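Local coordinates for protein putative SAM-dependent O-methyltranferase (Podospora anserina, PDB 4YMH) that binds S-adenosyl-L-homocysteine and is probably an S-adenosylmethionine-dependent O-methyltransferase of the cation-dependent family, at residues A82-T87 and G117-L122. Numbering follows the deposited sequence.
Sequences AWYEGT and GDRVKL
Arg-119 reaches across to the C-terminal end of helix 78-86 and binds it through both terminal nitrogens. NH2 donates to the backbone oxygen of Tyr-84 (NH2 to O 2.9 Å), and NH1 donates to the hydroxyl of Thr-87 (NH1 to OG1 2.8 Å, N-H...O angle 160°). Both acceptors lie at the edge of the guanidinium, near its plane. Thr-87 OG1 in turn donates to the backbone oxygen of Trp-83 (OG1 to O 2.8 Å), so the hydroxyl relays the arginine to a second helix carbonyl. Tyr-84 O also accepts from Thr-87 N, which approaches from the face of the carbonyl plane opposite to NH2. At this C-terminal end the partial negative charge of the helix probably adds to the attraction for the guanidinium. NH1 has a further acceptor in Ala-92 O, in the loop just ahead of strand 93-98.

In this Rossmann-like class I methyltransferase fold, the contact joins the end of the helix following the first sheet strand to the type I turn, Gly-117 to Val-120, that leads into edge strand 120-124.

The guanidinium also lies over one face of the Tyr-84 ring, offset toward the rim, with the two planes only 17° apart and NH2 3.2 Å from CD1. With Tyr-84 CG anti to its own backbone nitrogen (chi1 178°), the ring is carried out beside the arginine and its hydroxyl lies near the turn. Cut back to an alanine, Arg-119 would no longer supply these donors; Tyr-84 O would probably keep only its bond from Thr-87 N, and the ring would be likely to lose the cover on that face. Beside the ring, Val-120 CG2 makes an apolar contact with Tyr-84 CD1 at 3.6 Å. At the phenol end a water whose O lies 2.7 Å from Tyr-84 OH, at the ring edge and in its plane, bridges to Gly-117 N, from which it accepts a weak hydrogen bond.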
loop_
_atom_site.group_PDB
_atom_site.type_symbol
_atom_site.label_atom_id
_atom_site.label_comp_id
_atom_site.label_asym_id
_atom_site.label_seq_id
_atom_site.Cartn_x
_atom_site.Cartn_y
_atom_site.Cartn_z
ATOM N N ALA A 82 -9.938 -10.572 10.527
ATOM C CA ALA A 82 -9.919 -9.292 9.813
ATOM C C ALA A 82 -10.582 -9.422 8.438
ATOM O O ALA A 82 -11.442 -8.611 8.080
ATOM C CB ALA A 82 -8.490 -8.762 9.661
ATOM N N TRP A 83 -10.187 -10.440 7.673
ATOM C CA TRP A 83 -10.806 -10.688 6.364
ATOM C C TRP A 83 -12.313 -10.905 6.491
ATOM O O TRP A 83 -13.120 -10.401 5.686
ATOM C CB TRP A 83 -10.168 -11.912 5.680
ATOM C CG TRP A 83 -8.677 -11.818 5.445
ATOM C CD1 TRP A 83 -7.732 -12.737 5.812
ATOM C CD2 TRP A 83 -7.967 -10.758 4.791
ATOM N NE1 TRP A 83 -6.483 -12.310 5.434
ATOM C CE2 TRP A 83 -6.599 -11.099 4.806
ATOM C CE3 TRP A 83 -8.354 -9.550 4.193
ATOM C CZ2 TRP A 83 -5.616 -10.277 4.247
ATOM C CZ3 TRP A 83 -7.382 -8.739 3.645
ATOM C CH2 TRP A 83 -6.024 -9.107 3.671
ATOM N N TYR A 84 -12.683 -11.682 7.508
ATOM C CA TYR A 84 -14.083 -11.940 7.829
ATOM C C TYR A 84 -14.841 -10.625 8.024
ATOM O O TYR A 84 -15.906 -10.406 7.422
ATOM C CB TYR A 84 -14.176 -12.840 9.081
ATOM C CG TYR A 84 -15.593 -13.146 9.543
ATOM C CD1 TYR A 84 -16.330 -14.173 8.963
ATOM C CD2 TYR A 84 -16.188 -12.406 10.552
ATOM C CE1 TYR A 84 -17.622 -14.450 9.375
ATOM C CE2 TYR A 84 -17.491 -12.673 10.974
ATOM C CZ TYR A 84 -18.201 -13.698 10.382
ATOM O OH TYR A 84 -19.485 -13.974 10.797
ATOM N N GLU A 85 -14.280 -9.731 8.832
ATOM C CA GLU A 85 -14.931 -8.442 9.074
ATOM C C GLU A 85 -15.046 -7.634 7.781
ATOM O O GLU A 85 -16.045 -6.936 7.549
ATOM C CB GLU A 85 -14.163 -7.626 10.124
ATOM C CG GLU A 85 -14.311 -8.112 11.574
ATOM C CD GLU A 85 -15.687 -7.844 12.173
ATOM O OE1 GLU A 85 -16.539 -7.202 11.511
ATOM O OE2 GLU A 85 -15.913 -8.275 13.324
ATOM N N GLY A 86 -14.022 -7.733 6.939
ATOM C CA GLY A 86 -14.000 -6.952 5.713
ATOM C C GLY A 86 -14.908 -7.486 4.623
ATOM O O GLY A 86 -15.105 -6.825 3.604
ATOM N N THR A 87 -15.450 -8.687 4.823
ATOM C CA THR A 87 -16.340 -9.276 3.824
ATOM C C THR A 87 -17.731 -9.665 4.352
ATOM O O THR A 87 -18.384 -10.556 3.800
ATOM C CB THR A 87 -15.692 -10.520 3.203
ATOM O OG1 THR A 87 -15.336 -11.440 4.242
ATOM C CG2 THR A 87 -14.458 -10.133 2.401
ATOM N N GLY A 117 -19.509 -17.838 10.503
ATOM C CA GLY A 117 -20.392 -18.811 9.892
ATOM C C GLY A 117 -19.616 -19.975 9.322
ATOM O O GLY A 117 -18.465 -20.212 9.688
ATOM N N ASP A 118 -20.196 -20.677 8.382
ATOM C CA ASP A 118 -19.526 -21.752 7.699
ATOM C C ASP A 118 -18.520 -21.190 6.729
ATOM O O ASP A 118 -17.669 -21.889 6.259
ATOM C CB ASP A 118 -20.537 -22.564 6.891
ATOM C CG ASP A 118 -21.231 -23.629 7.721
ATOM O OD1 ASP A 118 -21.454 -24.723 7.199
ATOM O OD2 ASP A 118 -21.545 -23.379 8.896
ATOM N N ARG A 119 -18.638 -19.917 6.400
ATOM C CA ARG A 119 -17.763 -19.337 5.366
ATOM C C ARG A 119 -16.275 -19.222 5.716
ATOM O O ARG A 119 -15.457 -18.967 4.827
ATOM C CB ARG A 119 -18.283 -17.956 4.945
ATOM C CG ARG A 119 -18.202 -16.827 5.963
ATOM C CD ARG A 119 -18.944 -15.595 5.375
ATOM N NE ARG A 119 -18.872 -14.391 6.207
ATOM C CZ ARG A 119 -17.964 -13.426 6.067
ATOM N NH1 ARG A 119 -17.036 -13.517 5.131
ATOM N NH2 ARG A 119 -17.980 -12.370 6.865
ATOM N N VAL A 120 -15.916 -19.392 6.988
ATOM C CA VAL A 120 -14.504 -19.464 7.377
ATOM C C VAL A 120 -14.099 -20.921 7.536
ATOM O O VAL A 120 -14.682 -21.637 8.317
ATOM C CB VAL A 120 -14.220 -18.715 8.685
ATOM C CG1 VAL A 120 -12.776 -18.906 9.102
ATOM C CG2 VAL A 120 -14.558 -17.239 8.529
ATOM N N LYS A 121 -13.103 -21.350 6.780
ATOM C CA LYS A 121 -12.740 -22.750 6.692
ATOM C C LYS A 121 -11.254 -22.913 6.997
ATOM O O LYS A 121 -10.414 -22.444 6.240
ATOM C CB LYS A 121 -13.070 -23.285 5.298
ATOM C CG LYS A 121 -12.867 -24.779 5.116
ATOM C CD LYS A 121 -13.198 -25.183 3.687
ATOM C CE LYS A 121 -13.089 -26.686 3.486
ATOM N NZ LYS A 121 -13.449 -27.077 2.094
ATOM N N LEU A 122 -10.941 -23.550 8.122
ATOM C CA LEU A 122 -9.550 -23.807 8.483
ATOM C C LEU A 122 -9.134 -25.195 8.023
ATOM O O LEU A 122 -9.779 -26.190 8.346
ATOM C CB LEU A 122 -9.337 -23.669 9.989
ATOM C CG LEU A 122 -7.941 -23.982 10.531
ATOM C CD1 LEU A 122 -6.889 -23.104 9.888
ATOM C CD2 LEU A 122 -7.917 -23.813 12.040
HETATM O O HOH W 1 -20.639 -15.781 9.216
#